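Local atomic coordinates of Galactose/lactose metabolism regulatory protein GAL80 (Saccharomyces cerevisiae, PDB entry 3BTV), a protein that represses the yeast galactose and lactose metabolic genes by binding the activator GAL4 and blocking its transcriptional activation when no inducing sugar is present. Residues 212-217 with 278-283; 232-237 with 263-268. The protein carries 1 engineered substitution. All coordinates share one frame; numbering follows the deposited sequence. Where two conformers were deposited one is given.

Contact 1. Residues 212-217 with 278-283; sequences TTFGHT and VSCSFK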
loop_
_atom_site.group_PDB
_atom_site.type_symbol
_atom_site.label_atom_id
_atom_site.label_comp_id
_atom_site.label_asym_id
_atom_site.label_seq_id
_atom_site.Cartn_x
_atom_site.Cartn_y
_atom_site.Cartn_z
ATOM N N THR B 212 -16.531 -5.979 -6.759
ATOM C CA THR B 212 -17.370 -6.193 -5.595
ATOM C C THR B 212 -16.701 -5.739 -4.308
ATOM O O THR B 212 -17.151 -4.788 -3.669
ATOM C CB THR B 212 -17.789 -7.669 -5.490
ATOM O OG1 THR B 212 -18.233 -8.122 -6.776
ATOM C CG2 THR B 212 -18.919 -7.846 -4.458
ATOM N N THR B 213 -15.619 -6.411 -3.938
ATOM C CA THR B 213 -14.967 -6.172 -2.661
ATOM C C THR B 213 -14.303 -4.805 -2.622
ATOM O O THR B 213 -14.563 -4.007 -1.740
ATOM C CB THR B 213 -13.909 -7.240 -2.365
ATOM O OG1 THR B 213 -14.487 -8.532 -2.549
ATOM C CG2 THR B 213 -13.409 -7.107 -0.923
ATOM N N PHE B 214 -13.450 -4.542 -3.601
ATOM C CA PHE B 214 -12.869 -3.225 -3.742
ATOM C C PHE B 214 -13.946 -2.164 -3.984
ATOM O O PHE B 214 -13.864 -1.061 -3.445
ATOM C CB PHE B 214 -11.838 -3.230 -4.863
ATOM C CG PHE B 214 -11.267 -1.876 -5.162
ATOM C CD1 PHE B 214 -10.314 -1.315 -4.336
ATOM C CD2 PHE B 214 -11.693 -1.166 -6.263
ATOM C CE1 PHE B 214 -9.798 -0.078 -4.610
ATOM C CE2 PHE B 214 -11.174 0.080 -6.544
ATOM C CZ PHE B 214 -10.230 0.620 -5.723
ATOM N N GLY B 215 -14.958 -2.493 -4.783
ATOM C CA GLY B 215 -16.040 -1.556 -5.037
ATOM C C GLY B 215 -16.737 -1.050 -3.769
ATOM O O GLY B 215 -16.874 0.154 -3.556
ATOM N N HIS B 216 -17.208 -1.965 -2.927
ATOM C CA HIS B 216 -17.869 -1.554 -1.691
ATOM C C HIS B 216 -16.910 -0.705 -0.845
ATOM O O HIS B 216 -17.268 0.358 -0.355
ATOM C CB HIS B 216 -18.331 -2.769 -0.880
ATOM C CG HIS B 216 -19.639 -3.349 -1.326
ATOM N ND1 HIS B 216 -20.852 -2.748 -1.061
ATOM C CD2 HIS B 216 -19.924 -4.504 -1.979
ATOM C CE1 HIS B 216 -21.831 -3.498 -1.546
ATOM N NE2 HIS B 216 -21.294 -4.569 -2.107
ATOM N N THR B 217 -15.672 -1.166 -0.726
ATOM C CA THR B 217 -14.691 -0.515 0.139
ATOM C C THR B 217 -14.251 0.866 -0.339
ATOM O O THR B 217 -14.191 1.815 0.437
ATOM C CB THR B 217 -13.453 -1.402 0.327
ATOM O OG1 THR B 217 -13.868 -2.680 0.824
ATOM C CG2 THR B 217 -12.501 -0.769 1.338
ATOM N N VAL B 278 -3.436 7.681 -1.415
ATOM C CA VAL B 278 -4.171 6.514 -0.962
ATOM C C VAL B 278 -3.475 5.285 -1.521
ATOM O O VAL B 278 -3.239 5.197 -2.731
ATOM C CB VAL B 278 -5.614 6.527 -1.500
ATOM C CG1 VAL B 278 -6.363 5.252 -1.091
ATOM C CG2 VAL B 278 -6.344 7.781 -1.027
ATOM N N SER B 279 -3.133 4.346 -0.650
ATOM C CA SER B 279 -2.472 3.113 -1.071
ATOM C C SER B 279 -3.312 1.908 -0.670
ATOM O O SER B 279 -3.718 1.776 0.494
ATOM C CB SER B 279 -1.084 3.015 -0.420
ATOM O OG SER B 279 -0.484 1.751 -0.672
ATOM N N CYS B 280 -3.509 0.992 -1.605
ATOM C CA CYS B 280 -4.433 -0.094 -1.367
ATOM C C CYS B 280 -3.999 -1.437 -1.928
ATOM O O CYS B 280 -3.577 -1.541 -3.084
ATOM C CB CYS B 280 -5.798 0.276 -1.926
ATOM S SG CYS B 280 -6.929 -1.078 -1.843
ATOM N N SER B 281 -4.128 -2.470 -1.104
ATOM C CA SER B 281 -3.782 -3.828 -1.527
ATOM C C SER B 281 -4.894 -4.784 -1.120
ATOM O O SER B 281 -5.208 -4.912 0.071
ATOM C CB SER B 281 -2.460 -4.252 -0.888
ATOM O OG SER B 281 -2.051 -5.526 -1.337
ATOM N N PHE B 282 -5.495 -5.449 -2.103
ATOM C CA PHE B 282 -6.495 -6.485 -1.863
ATOM C C PHE B 282 -6.045 -7.863 -2.316
ATOM O O PHE B 282 -5.770 -8.075 -3.497
ATOM C CB PHE B 282 -7.793 -6.135 -2.582
ATOM C CG PHE B 282 -8.663 -5.183 -1.822
ATOM C CD1 PHE B 282 -9.694 -5.648 -1.034
ATOM C CD2 PHE B 282 -8.444 -3.823 -1.902
ATOM C CE1 PHE B 282 -10.489 -4.769 -0.338
ATOM C CE2 PHE B 282 -9.242 -2.941 -1.213
ATOM C CZ PHE B 282 -10.262 -3.413 -0.439
ATOM N N LYS B 283 -5.990 -8.795 -1.374
ATOM C CA LYS B 283 -5.693 -10.192 -1.654
ATOM C C LYS B 283 -6.968 -10.951 -1.962
ATOM O O LYS B 283 -8.020 -10.686 -1.377
ATOM C CB LYS B 283 -5.027 -10.850 -0.442
ATOM C CG LYS B 283 -3.853 -10.051 0.089
ATOM C CD LYS B 283 -3.460 -10.465 1.494
ATOM C CE LYS B 283 -2.456 -11.608 1.483
ATOM N NZ LYS B 283 -2.996 -12.831 0.831
#

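Contact 2. Residues 232-237 with 263-268; sequences INAMVF and DHLLFQ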
loop_
_atom_site.group_PDB
_atom_site.type_symbol
_atom_site.label_atom_id
_atom_site.label_comp_id
_atom_site.label_asym_id
_atom_site.label_seq_id
_atom_site.Cartn_x
_atom_site.Cartn_y
_atom_site.Cartn_z
ATOM N N ILE B 232 -5.499 7.712 -10.579
ATOM C CA ILE B 232 -5.328 6.364 -10.068
ATOM C C ILE B 232 -4.406 5.529 -10.942
ATOM O O ILE B 232 -4.261 5.768 -12.144
ATOM C CB ILE B 232 -6.667 5.622 -9.966
ATOM C CG1 ILE B 232 -7.285 5.492 -11.361
ATOM C CG2 ILE B 232 -7.619 6.384 -9.066
ATOM C CD1 ILE B 232 -7.846 4.138 -11.683
ATOM N N ASN B 233 -3.801 4.527 -10.326
ATOM C CA ASN B 233 -3.103 3.479 -11.045
ATOM C C ASN B 233 -3.430 2.148 -10.405
ATOM O O ASN B 233 -3.433 2.024 -9.181
ATOM C CB ASN B 233 -1.585 3.673 -10.985
ATOM C CG ASN B 233 -0.846 2.754 -11.961
ATOM O OD1 ASN B 233 -0.616 3.112 -13.115
ATOM N ND2 ASN B 233 -0.485 1.561 -11.498
ATOM N N ALA B 234 -3.682 1.143 -11.224
ATOM C CA ALA B 234 -3.950 -0.192 -10.705
ATOM C C ALA B 234 -3.163 -1.285 -11.416
ATOM O O ALA B 234 -2.850 -1.192 -12.602
ATOM C CB ALA B 234 -5.415 -0.492 -10.784
ATOM N N MET B 235 -2.858 -2.335 -10.678
ATOM C CA MET B 235 -2.386 -3.565 -11.282
ATOM C C MET B 235 -3.292 -4.679 -10.782
ATOM O O MET B 235 -3.500 -4.829 -9.570
ATOM C CB MET B 235 -0.942 -3.842 -10.901
ATOM C CG MET B 235 0.019 -2.744 -11.314
ATOM S SD MET B 235 1.681 -3.020 -10.667
ATOM C CE MET B 235 2.509 -1.542 -11.261
ATOM N N VAL B 236 -3.832 -5.447 -11.722
ATOM C CA VAL B 236 -4.810 -6.484 -11.423
ATOM C C VAL B 236 -4.193 -7.826 -11.780
ATOM O O VAL B 236 -3.641 -7.998 -12.861
ATOM C CB VAL B 236 -6.098 -6.254 -12.230
ATOM C CG1 VAL B 236 -7.124 -7.347 -11.951
ATOM C CG2 VAL B 236 -6.659 -4.874 -11.909
ATOM N N PHE B 237 -4.279 -8.782 -10.867
ATOM C CA PHE B 237 -3.556 -10.037 -11.037
ATOM C C PHE B 237 -4.443 -11.274 -11.133
ATOM O O PHE B 237 -5.392 -11.440 -10.367
ATOM C CB PHE B 237 -2.613 -10.259 -9.853
ATOM C CG PHE B 237 -1.552 -9.213 -9.709
ATOM C CD1 PHE B 237 -1.846 -7.963 -9.178
ATOM C CD2 PHE B 237 -0.251 -9.487 -10.079
ATOM C CE1 PHE B 237 -0.855 -7.002 -9.049
ATOM C CE2 PHE B 237 0.746 -8.530 -9.939
ATOM C CZ PHE B 237 0.448 -7.292 -9.428
ATOM N N ASP B 263 -7.081 -12.478 -8.521
ATOM C CA ASP B 263 -6.751 -12.886 -7.157
ATOM C C ASP B 263 -5.950 -11.829 -6.401
ATOM O O ASP B 263 -5.585 -12.039 -5.242
ATOM C CB ASP B 263 -5.964 -14.191 -7.154
ATOM C CG ASP B 263 -4.995 -14.274 -8.300
ATOM O OD1 ASP B 263 -3.983 -13.546 -8.272
ATOM O OD2 ASP B 263 -5.265 -15.059 -9.234
ATOM N N HIS B 264 -5.647 -10.709 -7.046
ATOM C CA HIS B 264 -5.009 -9.602 -6.310
ATOM C C HIS B 264 -5.203 -8.282 -7.013
ATOM O O HIS B 264 -5.217 -8.219 -8.239
ATOM C CB HIS B 264 -3.515 -9.831 -6.123
ATOM C CG HIS B 264 -2.956 -9.176 -4.900
ATOM N ND1 HIS B 264 -2.514 -7.868 -4.887
ATOM C CD2 HIS B 264 -2.755 -9.648 -3.649
ATOM C CE1 HIS B 264 -2.065 -7.565 -3.681
ATOM N NE2 HIS B 264 -2.183 -8.637 -2.910
ATOM N N LEU B 265 -5.347 -7.230 -6.220
ATOM C CA LEU B 265 -5.462 -5.885 -6.737
ATOM C C LEU B 265 -4.488 -4.992 -5.983
ATOM O O LEU B 265 -4.482 -4.962 -4.736
ATOM C CB LEU B 265 -6.894 -5.350 -6.568
ATOM C CG LEU B 265 -7.058 -3.838 -6.835
ATOM C CD1 LEU B 265 -6.873 -3.501 -8.306
ATOM C CD2 LEU B 265 -8.395 -3.304 -6.340
ATOM N N LEU B 266 -3.662 -4.275 -6.733
ATOM C CA LEU B 266 -2.852 -3.189 -6.170
ATOM C C LEU B 266 -3.459 -1.926 -6.703
ATOM O O LEU B 266 -3.683 -1.802 -7.904
ATOM C CB LEU B 266 -1.390 -3.258 -6.617
ATOM C CG LEU B 266 -0.571 -4.493 -6.240
ATOM C CD1 LEU B 266 0.801 -4.438 -6.899
ATOM C CD2 LEU B 266 -0.431 -4.623 -4.729
ATOM N N PHE B 267 -3.747 -0.986 -5.819
ATOM C CA PHE B 267 -4.381 0.246 -6.257
ATOM C C PHE B 267 -3.798 1.407 -5.495
ATOM O O PHE B 267 -3.686 1.369 -4.268
ATOM C CB PHE B 267 -5.897 0.161 -6.047
ATOM C CG PHE B 267 -6.617 1.488 -6.187
ATOM C CD1 PHE B 267 -7.281 1.820 -7.359
ATOM C CD2 PHE B 267 -6.656 2.387 -5.132
ATOM C CE1 PHE B 267 -7.953 3.023 -7.476
ATOM C CE2 PHE B 267 -7.322 3.595 -5.244
ATOM C CZ PHE B 267 -7.976 3.917 -6.410
ATOM N N GLN B 268 -3.410 2.447 -6.215
ATOM C CA GLN B 268 -2.907 3.635 -5.533
ATOM C C GLN B 268 -3.459 4.844 -6.251
ATOM O O GLN B 268 -3.720 4.795 -7.450
ATOM C CB GLN B 268 -1.376 3.642 -5.471
ATOM C CG GLN B 268 -0.683 3.783 -6.829
ATOM C CD GLN B 268 0.826 3.558 -6.747
ATOM O OE1 GLN B 268 1.587 3.908 -7.660
ATOM N NE2 GLN B 268 1.259 2.965 -5.655
#

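Contact 1. Residues 212-217 with 278-283
Thr213 O is gripped twice by Thr217, and both threonines touch Phe282: Thr217 N gives the oxygen the ordinary helical bond, and Thr217 OG1 donates a second one to Thr213 O at 3.0 Å, the two donors arriving from opposite faces of the carbonyl plane. With its hydroxyl thus spent on its own helix, Thr217 can turn carbon to the strand, and its CB lies 3.8 Å from Phe282 CZ. One turn earlier Thr213 CG2 packs against Phe282 CE1, also at 3.8 Å, so the Phe282 ring rests against two small threonines. Phe214 is the third partner. Its CG stands anti to the backbone N (chi1 175°), which brings CD1 to 3.7 Å from Phe282 CE2. The rings form an offset edge-to-face pair with planes at 88°, the edge of Phe214 turned to the face of Phe282. In one of its two conformers, Cys280 SG lies 4.1 Å from Phe214 CE1, a sulfur-aromatic contact at the ring's edge. Cys280 and Phe282, two apart on the strand, both point to the helix: this is alpha/beta packing of helix 209-225 on one face of the large mixed sheet of the C-terminal domain.

Contact 2. Residues 232-237 with 263-268
Phe237 and His264 stand side by side on one face of the strand pair, their rings forming an offset edge-to-face pair with planes at 88° in which the His264 edge is turned to the Phe237 face. Phe237 CG lies anti to its carbonyl carbon (chi1 -62°), and the ring leans over the neighbouring strand until CE1 is 3.7 Å from Leu266 CD1. The branched end of Leu266 thus fills the hollow between this ring and the thioether of Met235, whose SD is 4.1 Å from the same CD1. On the reverse face the relief is lower beside Ala234, whose lone methyl is met by Leu265 CD1, an atom also 3.9 Å from Val236 CG2. Farther along, Ile232 CG2 wedges against Phe267 CZ at 3.6 Å. The backbones are joined by antiparallel bonds, such as the nearly straight Leu266 N to Met235 O (2.9 Å, 178° at the hydrogen). At the end, Asp263 and His264 both face Phe237 in a classic beta bulge: Phe237 O takes a 2.7 Å bond from Asp263 N and a weak one from His264 N. Strand 276-283 continues the sheet beyond 264-271, while strand 428-429 lies beyond 229-237. Helix 405-424 covers Ala234 and Leu265, helix 209-225 touches Leu265 and Phe267, and the opposite face, with Met235, Phe237 and Gln268, packs on the second subunit.

In the fold
Both contacts are largely buried and belong to the same mixed sheet, in which strands 264-271 and 276-283 are neighbours: Cys280 N lies 2.7 Å from Phe267 O, a probable hydrogen bond. Contact 1, its centre about 13 Å from that of the chain, joins a helix to a sheet face by apolar and aromatic packing without backbone bonds, burying 195 Å². Contact 2, its centre farther out at about 20 Å, joins two strands within the sheet, combines backbone bonds with packing on both faces, and buries 572 Å². The layers meet where the Phe214 ring touches Leu265 and Phe267, giving a shared apolar core. On the partly polar other face, Ser279, Asn233 and Gln268 meet the second subunit.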